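Local coordinates for protein pseudopodium-enriched atypical kinase 1 (Homo sapiens, PDB 6BHC) that is classed as a pseudokinase, pairing an unusual catalytic cleft with a protein-kinase fold that dimerizes in a novel way, and probably serves in signalling as a scaffold, at residues C181-L184 and L185-C188; K275-D278 and E279-G283; T282-L285 and I286-L290; L325-L328 and A329-L333; N334-P337 and S338-I341. The protein carries 1 engineered substitution. One frame throughout, in Å; residues are numbered along the deposited sequence.

Interaction 1 (C181-L184 and L185-C188); sequences CLLL and LQLC
Leu185, Gln186, Leu187 and Cys188 each donate a backbone N-H to the carbonyl four residues back, from Leu185 N to Cys181 O at 2.8 Å through Cys188 N to Leu184 O at 3.0 Å, so the two segments are successive turns of one alpha-helix. This helix, 173-194, corresponds to the αE helix of the protein-kinase C-lobe; these two turns lie close to the centre of the chain, and most of their residues are leucines. Gln186 is the polar exception. Its CG lies beside its own backbone N (chi1 -61°), and the extended chain runs back along the preceding turn: CG passes Leu182 O at 3.3 Å, and the amide NE2 then lies 3.9 Å from Leu183 CD2, the two side chains crossing at a slant. The amide is spent beyond the helix, NE2 on Thr236 O and OE1 on Leu238 N, so it meets a backbone donor and acceptor at strand 237-240, and this explains a glutamine in buried surroundings. A leucine in its place would probably leave Thr236 O and Leu238 N without these mates and unfasten the helix from that strand. Leu184 and Leu187 look out between helices, Leu184 reaching Leu350 and Ile286 and Leu187 reaching Leu285. Within the turn their methyls just meet, Leu184 CD2 standing 4.5 Å from Leu187 CD2.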
loop_
_atom_site.group_PDB
_atom_site.type_symbol
_atom_site.label_atom_id
_atom_site.label_comp_id
_atom_site.label_asym_id
_atom_site.label_seq_id
_atom_site.Cartn_x
_atom_site.Cartn_y
_atom_site.Cartn_z
ATOM N N CYS A 181 -23.773 -12.469 5.218
ATOM C CA CYS A 181 -23.375 -12.378 3.815
ATOM C C CYS A 181 -21.908 -12.744 3.629
ATOM O O CYS A 181 -21.542 -13.382 2.635
ATOM C CB CYS A 181 -23.645 -10.972 3.277
ATOM S SG CYS A 181 -25.396 -10.538 3.126
ATOM N N LEU A 182 -21.051 -12.350 4.575
ATOM C CA LEU A 182 -19.628 -12.655 4.453
ATOM C C LEU A 182 -19.364 -14.147 4.615
ATOM O O LEU A 182 -18.510 -14.708 3.918
ATOM C CB LEU A 182 -18.830 -11.849 5.476
ATOM C CG LEU A 182 -18.531 -10.404 5.076
ATOM C CD1 LEU A 182 -17.954 -9.628 6.249
ATOM C CD2 LEU A 182 -17.577 -10.371 3.888
ATOM N N LEU A 183 -20.080 -14.807 5.528
ATOM C CA LEU A 183 -19.934 -16.251 5.665
ATOM C C LEU A 183 -20.497 -16.977 4.449
ATOM O O LEU A 183 -19.894 -17.938 3.958
ATOM C CB LEU A 183 -20.618 -16.735 6.943
ATOM C CG LEU A 183 -20.028 -16.217 8.256
ATOM C CD1 LEU A 183 -20.715 -16.866 9.449
ATOM C CD2 LEU A 183 -18.525 -16.450 8.301
ATOM N N LEU A 184 -21.650 -16.528 3.947
ATOM C CA LEU A 184 -22.230 -17.150 2.762
ATOM C C LEU A 184 -21.342 -16.957 1.541
ATOM O O LEU A 184 -21.279 -17.838 0.674
ATOM C CB LEU A 184 -23.627 -16.583 2.501
ATOM C CG LEU A 184 -24.729 -16.974 3.490
ATOM C CD1 LEU A 184 -26.013 -16.207 3.198
ATOM C CD2 LEU A 184 -24.979 -18.474 3.454
ATOM N N LEU A 185 -20.652 -15.818 1.456
ATOM C CA LEU A 185 -19.738 -15.582 0.343
ATOM C C LEU A 185 -18.580 -16.573 0.362
ATOM O O LEU A 185 -18.170 -17.080 -0.688
ATOM C CB LEU A 185 -19.218 -14.146 0.391
ATOM C CG LEU A 185 -18.308 -13.717 -0.759
ATOM C CD1 LEU A 185 -19.042 -13.862 -2.075
ATOM C CD2 LEU A 185 -17.829 -12.288 -0.565
ATOM N N GLN A 186 -18.035 -16.857 1.548
ATOM C CA GLN A 186 -16.965 -17.844 1.645
ATOM C C GLN A 186 -17.474 -19.243 1.318
ATOM O O GLN A 186 -16.753 -20.044 0.712
ATOM C CB GLN A 186 -16.346 -17.814 3.039
ATOM C CG GLN A 186 -15.729 -16.482 3.417
ATOM C CD GLN A 186 -15.113 -16.506 4.798
ATOM O OE1 GLN A 186 -14.149 -17.229 5.051
ATOM N NE2 GLN A 186 -15.674 -15.720 5.706
ATOM N N LEU A 187 -18.710 -19.556 1.716
ATOM C CA LEU A 187 -19.291 -20.852 1.384
ATOM C C LEU A 187 -19.410 -21.025 -0.123
ATOM O O LEU A 187 -19.057 -22.077 -0.669
ATOM C CB LEU A 187 -20.658 -21.004 2.052
ATOM C CG LEU A 187 -21.445 -22.265 1.682
ATOM C CD1 LEU A 187 -20.681 -23.520 2.081
ATOM C CD2 LEU A 187 -22.828 -22.252 2.319
ATOM N N CYS A 188 -19.905 -19.996 -0.816
ATOM C CA CYS A 188 -20.023 -20.076 -2.267
ATOM C C CYS A 188 -18.661 -20.258 -2.923
ATOM O O CYS A 188 -18.538 -20.976 -3.922
ATOM C CB CYS A 188 -20.727 -18.828 -2.805
ATOM S SG CYS A 188 -22.453 -18.691 -2.272
#

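Interaction 2 (K275-D278 and E279-G283); sequences KKCD and EFQTG
Phe280 and Gln281 make the first backbone bonds of helix 277-289, from Phe280 N to Lys276 O at 3.3 Å and from Gln281 N to Cys277 O at 3.1 Å, with Lys276 as N-cap. A second kind of bond doubles the third rung: Asp278 O accepts Thr282 N at 3.0 Å and Thr282 OG1 at 2.8 Å, from opposite faces of its carbonyl plane. Threonine suits this buried site because its hydroxyl is satisfied by its own helix while its methyl packs outward. Water supplies the third kind. One molecule accepts from Asp278 N (2.9 Å) and donates to Glu279 OE1 (3.1 Å), serving an N-H in the first turn, where no earlier helical carbonyl is available. Glu279 can reach it because its chain bends at chi2 (79°), which also lays OE1 3.4 Å from Lys276 CA in van der Waals contact; its OE2 forms a salt bridge with Lys195. Asp278 aims its carboxylate at the backbone N-H groups of His201 and Cys202, as the conserved aspartate of the αF helix does in kinases. The helix start is thus tied to the catalytic-loop region beside strand 199-200, with Leu191 of helix 173-194 on one flank and Leu332 of helix 322-332 touching Glu279 and Thr282.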
loop_
_atom_site.group_PDB
_atom_site.type_symbol
_atom_site.label_atom_id
_atom_site.label_comp_id
_atom_site.label_asym_id
_atom_site.label_seq_id
_atom_site.Cartn_x
_atom_site.Cartn_y
_atom_site.Cartn_z
ATOM N N LYS A 275 -27.481 -31.525 -11.147
ATOM C CA LYS A 275 -26.429 -31.293 -10.164
ATOM C C LYS A 275 -26.578 -29.926 -9.505
ATOM O O LYS A 275 -25.654 -29.112 -9.518
ATOM C CB LYS A 275 -25.052 -31.417 -10.816
ATOM C CG LYS A 275 -24.683 -32.838 -11.207
ATOM C CD LYS A 275 -24.611 -33.739 -9.985
ATOM C CE LYS A 275 -24.195 -35.152 -10.359
ATOM N NZ LYS A 275 -24.078 -36.027 -9.159
ATOM N N LYS A 276 -27.754 -29.682 -8.927
ATOM C CA LYS A 276 -28.057 -28.434 -8.239
ATOM C C LYS A 276 -28.359 -28.675 -6.764
ATOM O O LYS A 276 -29.081 -27.900 -6.134
ATOM C CB LYS A 276 -29.226 -27.719 -8.916
ATOM C CG LYS A 276 -28.976 -27.324 -10.363
ATOM C CD LYS A 276 -28.105 -26.085 -10.460
ATOM C CE LYS A 276 -27.977 -25.615 -11.900
ATOM N NZ LYS A 276 -29.298 -25.272 -12.499
ATOM N N CYS A 277 -27.802 -29.751 -6.202
ATOM C CA CYS A 277 -28.116 -30.123 -4.824
ATOM C C CYS A 277 -27.535 -29.125 -3.828
ATOM O O CYS A 277 -28.220 -28.703 -2.888
ATOM C CB CYS A 277 -27.601 -31.532 -4.533
ATOM S SG CYS A 277 -27.857 -32.075 -2.828
ATOM N N ASP A 278 -26.269 -28.738 -4.011
ATOM C CA ASP A 278 -25.639 -27.832 -3.053
ATOM C C ASP A 278 -26.256 -26.440 -3.098
ATOM O O ASP A 278 -26.336 -25.767 -2.063
ATOM C CB ASP A 278 -24.133 -27.755 -3.304
ATOM C CG ASP A 278 -23.412 -29.034 -2.918
ATOM O OD1 ASP A 278 -23.990 -29.839 -2.156
ATOM O OD2 ASP A 278 -22.263 -29.230 -3.369
ATOM N N GLU A 279 -26.695 -25.991 -4.277
ATOM C CA GLU A 279 -27.370 -24.701 -4.365
ATOM C C GLU A 279 -28.675 -24.708 -3.576
ATOM O O GLU A 279 -28.993 -23.739 -2.875
ATOM C CB GLU A 279 -27.628 -24.340 -5.829
ATOM C CG GLU A 279 -26.385 -23.917 -6.612
ATOM C CD GLU A 279 -25.534 -25.090 -7.069
ATOM O OE1 GLU A 279 -25.884 -26.246 -6.753
ATOM O OE2 GLU A 279 -24.514 -24.854 -7.752
ATOM N N PHE A 280 -29.438 -25.799 -3.669
ATOM C CA PHE A 280 -30.703 -25.885 -2.946
ATOM C C PHE A 280 -30.482 -25.893 -1.438
ATOM O O PHE A 280 -31.234 -25.254 -0.693
ATOM C CB PHE A 280 -31.473 -27.130 -3.385
ATOM C CG PHE A 280 -32.799 -27.299 -2.699
ATOM C CD1 PHE A 280 -33.932 -26.670 -3.189
ATOM C CD2 PHE A 280 -32.913 -28.093 -1.570
ATOM C CE1 PHE A 280 -35.153 -26.825 -2.563
ATOM C CE2 PHE A 280 -34.132 -28.254 -0.939
ATOM C CZ PHE A 280 -35.252 -27.620 -1.437
ATOM N N GLN A 281 -29.457 -26.609 -0.967
ATOM C CA GLN A 281 -29.196 -26.652 0.470
ATOM C C GLN A 281 -28.671 -25.320 0.988
ATOM O O GLN A 281 -28.891 -24.981 2.156
ATOM C CB GLN A 281 -28.217 -27.781 0.794
ATOM C CG GLN A 281 -28.807 -29.171 0.616
ATOM C CD GLN A 281 -27.864 -30.278 1.056
ATOM O OE1 GLN A 281 -26.664 -30.062 1.225
ATOM N NE2 GLN A 281 -28.407 -31.475 1.245
ATOM N N THR A 282 -27.985 -24.551 0.139
ATOM C CA THR A 282 -27.540 -23.220 0.538
ATOM C C THR A 282 -28.721 -22.286 0.772
ATOM O O THR A 282 -28.659 -21.415 1.650
ATOM C CB THR A 282 -26.597 -22.645 -0.521
ATOM O OG1 THR A 282 -25.469 -23.517 -0.678
ATOM C CG2 THR A 282 -26.101 -21.266 -0.115
ATOM N N GLY A 283 -29.807 -22.456 0.013
ATOM C CA GLY A 283 -30.990 -21.646 0.238
ATOM C C GLY A 283 -31.636 -21.907 1.583
ATOM O O GLY A 283 -32.173 -20.988 2.208
HETATM O O HOH W 1 -24.556 -29.055 -6.279
#

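Interaction 3 (T282-L285 and I286-L290); sequences TGIL and IYEML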
loop_
_atom_site.group_PDB
_atom_site.type_symbol
_atom_site.label_atom_id
_atom_site.label_comp_id
_atom_site.label_asym_id
_atom_site.label_seq_id
_atom_site.Cartn_x
_atom_site.Cartn_y
_atom_site.Cartn_z
ATOM N N THR A 282 -27.985 -24.551 0.139
ATOM C CA THR A 282 -27.540 -23.220 0.538
ATOM C C THR A 282 -28.721 -22.286 0.772
ATOM O O THR A 282 -28.659 -21.415 1.650
ATOM C CB THR A 282 -26.597 -22.645 -0.521
ATOM O OG1 THR A 282 -25.469 -23.517 -0.678
ATOM C CG2 THR A 282 -26.101 -21.266 -0.115
ATOM N N GLY A 283 -29.807 -22.456 0.013
ATOM C CA GLY A 283 -30.990 -21.646 0.238
ATOM C C GLY A 283 -31.636 -21.907 1.583
ATOM O O GLY A 283 -32.173 -20.988 2.208
ATOM N N ILE A 284 -31.597 -23.157 2.046
ATOM C CA ILE A 284 -32.094 -23.473 3.381
ATOM C C ILE A 284 -31.212 -22.831 4.444
ATOM O O ILE A 284 -31.704 -22.346 5.470
ATOM C CB ILE A 284 -32.185 -24.999 3.566
ATOM C CG1 ILE A 284 -33.221 -25.592 2.609
ATOM C CG2 ILE A 284 -32.518 -25.355 5.008
ATOM C CD1 ILE A 284 -33.399 -27.084 2.755
ATOM N N LEU A 285 -29.896 -22.809 4.213
ATOM C CA LEU A 285 -28.981 -22.236 5.195
ATOM C C LEU A 285 -29.225 -20.748 5.398
ATOM O O LEU A 285 -28.995 -20.229 6.495
ATOM C CB LEU A 285 -27.532 -22.475 4.770
ATOM C CG LEU A 285 -27.066 -23.929 4.701
ATOM C CD1 LEU A 285 -25.587 -23.985 4.354
ATOM C CD2 LEU A 285 -27.344 -24.649 6.010
ATOM N N ILE A 286 -29.685 -20.046 4.358
ATOM C CA ILE A 286 -29.949 -18.616 4.488
ATOM C C ILE A 286 -31.026 -18.366 5.533
ATOM O O ILE A 286 -30.901 -17.469 6.375
ATOM C CB ILE A 286 -30.334 -18.015 3.124
ATOM C CG1 ILE A 286 -29.144 -18.065 2.165
ATOM C CG2 ILE A 286 -30.832 -16.586 3.293
ATOM C CD1 ILE A 286 -29.422 -17.433 0.822
ATOM N N TYR A 287 -32.098 -19.159 5.500
ATOM C CA TYR A 287 -33.143 -19.032 6.510
ATOM C C TYR A 287 -32.608 -19.349 7.901
ATOM O O TYR A 287 -32.898 -18.629 8.864
ATOM C CB TYR A 287 -34.314 -19.951 6.165
ATOM C CG TYR A 287 -35.264 -19.397 5.125
ATOM C CD1 TYR A 287 -34.960 -19.456 3.768
ATOM C CD2 TYR A 287 -36.474 -18.828 5.501
ATOM C CE1 TYR A 287 -35.834 -18.955 2.818
ATOM C CE2 TYR A 287 -37.352 -18.326 4.560
ATOM C CZ TYR A 287 -37.028 -18.391 3.222
ATOM O OH TYR A 287 -37.907 -17.890 2.290
ATOM N N GLU A 288 -31.822 -20.421 8.026
ATOM C CA GLU A 288 -31.346 -20.845 9.340
ATOM C C GLU A 288 -30.357 -19.844 9.927
ATOM O O GLU A 288 -30.406 -19.550 11.127
ATOM C CB GLU A 288 -30.722 -22.237 9.242
ATOM C CG GLU A 288 -31.726 -23.323 8.876
ATOM C CD GLU A 288 -31.104 -24.706 8.789
ATOM O OE1 GLU A 288 -29.936 -24.814 8.362
ATOM O OE2 GLU A 288 -31.788 -25.686 9.153
ATOM N N MET A 289 -29.456 -19.309 9.101
ATOM C CA MET A 289 -28.524 -18.292 9.576
ATOM C C MET A 289 -29.232 -17.010 9.994
ATOM O O MET A 289 -28.688 -16.252 10.804
ATOM C CB MET A 289 -27.480 -17.988 8.504
ATOM C CG MET A 289 -26.551 -19.155 8.218
ATOM S SD MET A 289 -25.236 -18.736 7.061
ATOM C CE MET A 289 -24.306 -17.546 8.025
ATOM N N LEU A 290 -30.426 -16.750 9.463
ATOM C CA LEU A 290 -31.236 -15.619 9.888
ATOM C C LEU A 290 -32.184 -15.980 11.026
ATOM O O LEU A 290 -33.197 -15.296 11.218
ATOM C CB LEU A 290 -32.017 -15.057 8.699
ATOM C CG LEU A 290 -31.138 -14.483 7.589
ATOM C CD1 LEU A 290 -31.989 -13.997 6.429
ATOM C CD2 LEU A 290 -30.257 -13.361 8.124
#
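Tyr287 presents the edge of its ring to Gly283: CD1 lies 3.5 Å from Gly283 O, which sits in the ring plane, while Ala329, Pro295 and Ile315 are among the side chains that touch the tyrosine. The other flat group, the carboxylate of Glu288, is bordered by aliphatic branches, with CD 4.1 Å from Ile284 CG2 and OE1 3.5 Å from Leu285 CD2. Ile284 and Glu288 run side by side in the same direction, whereas Leu285 slants across the acid. Glu288 gets there with CG beside its backbone N (chi1 -65°) and the rest of the chain extended. Behind these groups are the rungs of helix 277-289, the αF helix in kinase terms. Ile286 N bonds to Thr282 O at 3.2 Å and weakly to Gly283 O. Met289 N meets Leu285 O at 2.8 Å. Met289 CG lies only 3.2 Å from Leu285 O. Leu290 then departs from helical geometry. Gly283 has no side chain, and Leu332 of helix 322-332 comes in against its backbone. Ile286 and Met289 meet Leu184, as apolar residues facing helix 173-194 should. The two polar ends are answered outside: Tyr287 OH binds Pro313 O and Gln326 NE2, and Glu288 OE2 forms a salt bridge with Arg263. Beside the methyls that flank this carboxylate, the salt bridge to Arg263 is likely to offset part of its charge.

Interaction 4 (L325-L328 and A329-L333); sequences LQQL and ASCLL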
loop_
_atom_site.group_PDB
_atom_site.type_symbol
_atom_site.label_atom_id
_atom_site.label_comp_id
_atom_site.label_asym_id
_atom_site.label_seq_id
_atom_site.Cartn_x
_atom_site.Cartn_y
_atom_site.Cartn_z
ATOM N N LEU A 325 -31.070 -11.096 0.495
ATOM C CA LEU A 325 -30.978 -12.470 0.976
ATOM C C LEU A 325 -32.274 -13.233 0.735
ATOM O O LEU A 325 -32.242 -14.440 0.470
ATOM C CB LEU A 325 -30.615 -12.484 2.461
ATOM C CG LEU A 325 -29.201 -12.017 2.818
ATOM C CD1 LEU A 325 -29.048 -11.883 4.326
ATOM C CD2 LEU A 325 -28.159 -12.972 2.252
ATOM N N GLN A 326 -33.418 -12.551 0.821
ATOM C CA GLN A 326 -34.688 -13.192 0.499
ATOM C C GLN A 326 -34.743 -13.581 -0.972
ATOM O O GLN A 326 -35.124 -14.707 -1.314
ATOM C CB GLN A 326 -35.849 -12.263 0.852
ATOM C CG GLN A 326 -37.209 -12.768 0.397
ATOM C CD GLN A 326 -37.762 -13.858 1.294
ATOM O OE1 GLN A 326 -38.607 -13.600 2.152
ATOM N NE2 GLN A 326 -37.296 -15.087 1.095
ATOM N N GLN A 327 -34.364 -12.657 -1.858
ATOM C CA GLN A 327 -34.359 -12.958 -3.285
ATOM C C GLN A 327 -33.344 -14.046 -3.613
ATOM O O GLN A 327 -33.597 -14.906 -4.464
ATOM C CB GLN A 327 -34.070 -11.685 -4.085
ATOM C CG GLN A 327 -34.010 -11.881 -5.594
ATOM C CD GLN A 327 -35.360 -12.209 -6.208
ATOM O OE1 GLN A 327 -36.405 -12.042 -5.576
ATOM N NE2 GLN A 327 -35.343 -12.678 -7.450
ATOM N N LEU A 328 -32.193 -14.028 -2.939
ATOM C CA LEU A 328 -31.179 -15.051 -3.171
ATOM C C LEU A 328 -31.682 -16.430 -2.765
ATOM O O LEU A 328 -31.455 -17.416 -3.476
ATOM C CB LEU A 328 -29.901 -14.701 -2.408
ATOM C CG LEU A 328 -28.777 -15.731 -2.491
ATOM C CD1 LEU A 328 -28.360 -15.929 -3.938
ATOM C CD2 LEU A 328 -27.592 -15.310 -1.636
ATOM N N ALA A 329 -32.369 -16.519 -1.624
ATOM C CA ALA A 329 -32.902 -17.802 -1.177
ATOM C C ALA A 329 -33.984 -18.312 -2.122
ATOM O O ALA A 329 -34.016 -19.503 -2.449
ATOM C CB ALA A 329 -33.446 -17.676 0.245
ATOM N N SER A 330 -34.874 -17.425 -2.574
ATOM C CA SER A 330 -35.933 -17.837 -3.490
ATOM C C SER A 330 -35.359 -18.405 -4.780
ATOM O O SER A 330 -35.900 -19.365 -5.341
ATOM C CB SER A 330 -36.857 -16.655 -3.789
ATOM O OG SER A 330 -37.380 -16.102 -2.594
ATOM N N CYS A 331 -34.259 -17.825 -5.268
ATOM C CA CYS A 331 -33.628 -18.340 -6.478
ATOM C C CYS A 331 -32.946 -19.677 -6.221
ATOM O O CYS A 331 -32.993 -20.577 -7.069
ATOM C CB CYS A 331 -32.622 -17.324 -7.019
ATOM S SG CYS A 331 -33.356 -15.778 -7.598
ATOM N N LEU A 332 -32.302 -19.823 -5.061
ATOM C CA LEU A 332 -31.658 -21.083 -4.716
ATOM C C LEU A 332 -32.665 -22.183 -4.406
ATOM O O LEU A 332 -32.335 -23.364 -4.551
ATOM C CB LEU A 332 -30.721 -20.886 -3.522
ATOM C CG LEU A 332 -29.478 -20.022 -3.747
ATOM C CD1 LEU A 332 -28.790 -19.715 -2.424
ATOM C CD2 LEU A 332 -28.514 -20.708 -4.704
ATOM N N LEU A 333 -33.877 -21.826 -3.982
ATOM C CA LEU A 333 -34.900 -22.799 -3.630
ATOM C C LEU A 333 -35.906 -23.020 -4.751
ATOM O O LEU A 333 -36.992 -23.553 -4.503
ATOM C CB LEU A 333 -35.622 -22.369 -2.352
ATOM C CG LEU A 333 -34.767 -22.370 -1.085
ATOM C CD1 LEU A 333 -35.583 -21.897 0.105
ATOM C CD2 LEU A 333 -34.191 -23.756 -0.833
#
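Leu332 reaches back along helix 322-332 toward Leu328. With CG beside its backbone N (chi1 -67°), its CB lies 3.5 Å from Leu328 O, its CG comes to 3.3 Å of the same oxygen, and its CD1 ends 4.0 Å from Leu328 CG, so the two leucines cross at an angle and form one apolar ridge; the other methyl, CD2, packs on Ile341 CG1. The backbone beneath them is regular alpha-helix, for example Leu332 N to Leu328 O. Across the helix the chemistry turns polar. Gln326 O receives two bonds from one residue, from Ser330 N at 3.0 Å and from Ser330 OG at 2.9 Å; the hydroxyl sits 36° out of the carbonyl plane, on the face opposite the N-H. An alanine at this position would keep the N-H bond but is likely to strip Gln326 O of its second donor and open a small gap beside Arg309, whose side chain touches the serine. Gln326 itself is bent at chi2, and its amide is held by Ile315 N and Tyr287 OH. One residue further on, Gln327 NE2 lies 3.7 Å from Cys331 SG. Small Ala329 lets Tyr287 of helix 277-289 approach closely. The leucine ridge is wedged between elements: Leu328 packs on Ile286 of helix 277-289 and on Ala346, Ile349 and Leu350 of helix 343-354, and Leu325 meets Cys181 and Leu184 of helix 173-194.

Interaction 5 (N334-P337 and S338-I341); sequences NPNP and SERI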
loop_
_atom_site.group_PDB
_atom_site.type_symbol
_atom_site.label_atom_id
_atom_site.label_comp_id
_atom_site.label_asym_id
_atom_site.label_seq_id
_atom_site.Cartn_x
_atom_site.Cartn_y
_atom_site.Cartn_z
ATOM N N ASN A 334 -35.573 -22.618 -5.969
ATOM C CA ASN A 334 -36.445 -22.858 -7.108
ATOM C C ASN A 334 -36.630 -24.360 -7.297
ATOM O O ASN A 334 -35.635 -25.084 -7.445
ATOM C CB ASN A 334 -35.855 -22.228 -8.369
ATOM C CG ASN A 334 -36.836 -22.200 -9.528
ATOM O OD1 ASN A 334 -37.513 -23.189 -9.815
ATOM N ND2 ASN A 334 -36.917 -21.060 -10.202
ATOM N N PRO A 335 -37.867 -24.867 -7.297
ATOM C CA PRO A 335 -38.059 -26.321 -7.425
ATOM C C PRO A 335 -37.622 -26.881 -8.766
ATOM O O PRO A 335 -37.463 -28.104 -8.881
ATOM C CB PRO A 335 -39.568 -26.496 -7.213
ATOM C CG PRO A 335 -40.160 -25.172 -7.572
ATOM C CD PRO A 335 -39.143 -24.144 -7.170
ATOM N N ASN A 336 -37.419 -26.039 -9.779
ATOM C CA ASN A 336 -36.960 -26.506 -11.078
ATOM C C ASN A 336 -35.450 -26.366 -11.160
ATOM O O ASN A 336 -34.942 -25.234 -11.107
ATOM C CB ASN A 336 -37.624 -25.715 -12.200
ATOM C CG ASN A 336 -37.222 -26.208 -13.576
ATOM O OD1 ASN A 336 -36.773 -27.343 -13.737
ATOM N ND2 ASN A 336 -37.382 -25.354 -14.580
ATOM N N PRO A 337 -34.700 -27.464 -11.288
ATOM C CA PRO A 337 -33.230 -27.347 -11.299
ATOM C C PRO A 337 -32.696 -26.512 -12.450
ATOM O O PRO A 337 -31.692 -25.807 -12.280
ATOM C CB PRO A 337 -32.765 -28.808 -11.394
ATOM C CG PRO A 337 -33.932 -29.622 -10.943
ATOM C CD PRO A 337 -35.147 -28.864 -11.366
ATOM N N SER A 338 -33.342 -26.568 -13.618
ATOM C CA SER A 338 -32.857 -25.811 -14.769
ATOM C C SER A 338 -33.003 -24.309 -14.566
ATOM O O SER A 338 -32.249 -23.532 -15.164
ATOM C CB SER A 338 -33.595 -26.247 -16.035
ATOM O OG SER A 338 -34.987 -26.006 -15.921
ATOM N N GLU A 339 -33.957 -23.880 -13.739
ATOM C CA GLU A 339 -34.129 -22.472 -13.412
ATOM C C GLU A 339 -33.430 -22.068 -12.119
ATOM O O GLU A 339 -33.268 -20.870 -11.869
ATOM C CB GLU A 339 -35.622 -22.125 -13.314
ATOM C CG GLU A 339 -36.364 -22.166 -14.646
ATOM C CD GLU A 339 -36.237 -20.873 -15.436
ATOM O OE1 GLU A 339 -37.229 -20.476 -16.084
ATOM O OE2 GLU A 339 -35.155 -20.250 -15.408
ATOM N N ARG A 340 -33.020 -23.031 -11.298
ATOM C CA ARG A 340 -32.280 -22.723 -10.081
ATOM C C ARG A 340 -30.933 -22.106 -10.437
ATOM O O ARG A 340 -30.199 -22.638 -11.276
ATOM C CB ARG A 340 -32.090 -23.992 -9.250
ATOM C CG ARG A 340 -31.545 -23.775 -7.847
ATOM C CD ARG A 340 -31.461 -25.105 -7.112
ATOM N NE ARG A 340 -32.710 -25.852 -7.232
ATOM C CZ ARG A 340 -32.820 -27.167 -7.069
ATOM N NH1 ARG A 340 -31.750 -27.895 -6.777
ATOM N NH2 ARG A 340 -34.000 -27.756 -7.203
ATOM N N ILE A 341 -30.610 -20.975 -9.805
ATOM C CA ILE A 341 -29.394 -20.253 -10.167
ATOM C C ILE A 341 -28.160 -21.061 -9.776
ATOM O O ILE A 341 -28.195 -21.943 -8.909
ATOM C CB ILE A 341 -29.361 -18.857 -9.525
ATOM C CG1 ILE A 341 -29.292 -18.972 -8.001
ATOM C CG2 ILE A 341 -30.567 -18.039 -9.963
ATOM C CD1 ILE A 341 -28.985 -17.658 -7.307
#
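Arg340 grips a single backbone oxygen with two nitrogens, NE at 3.0 Å and NH2 at 3.1 Å from Asn334 O. This side-on hold is nearly flat: both donors lie in the carbonyl plane, and the oxygen is just 8° out of the guanidinium plane, at its edge. Pro337 covers one face, its CA 4.1 Å above the plane and shifted toward the rim. A bend at chi3 (-49°) brings the head back over the loop. Asn334 contributes with its side chain too: OD1 accepts Asn336 N at 2.9 Å, an Asx turn that curls the chain round Pro335. Asparagine suits the spot because its short amide can mimic a backbone carbonyl, while ND2 rests 3.5 Å from Glu339 CB. The next turn is closed by Asn336 O, which takes Arg340 N at 2.9 Å, nearly along the C=O axis, and weakly Glu339 N; Pro337, with no N-H to place, fits naturally at this bend. Asn336 ND2 also makes a weak bond of 2.8 Å to Ser338 OG. Arg340, the buried residue of an otherwise outlying loop, also bonds beyond it, NH1 to Lys276 O and NH2 in a salt bridge to Glu267. Glu267 follows Ala265 and Pro266, the alanine-proline-glutamate motif that ends a kinase activation segment. The link from Arg340 to Glu267, outside this loop, therefore matches the arginine-glutamate ion pair of the protein-kinase fold, in which the arginine comes from the loop joining the αH and αI helices, here 322-332 and 343-354.

How the interactions relate
Interactions 1 to 4 are buried helical turns, whereas interaction 5 is a surface loop. Interactions 2 and 3 share helix 277-289, overlapping at Thr282 and Gly283, and their helix packs against those of interactions 1 and 4, which also touch each other at Leu325. Its later half meets interaction 1 mainly through methyls and sulfur, as where Leu184 CD2 approaches Met289 SD at 3.6 Å; these two centres are about 11 Å apart. Polar ties grow toward the periphery: interactions 3 and 4 add a hydroxyl-to-amide link to their apolar contacts, and interaction 5 joins interaction 2 through Arg340 NH1, which binds Lys276 O. Interaction 5 follows interaction 4 directly in sequence, while interaction 1 touches neither residue range of that loop.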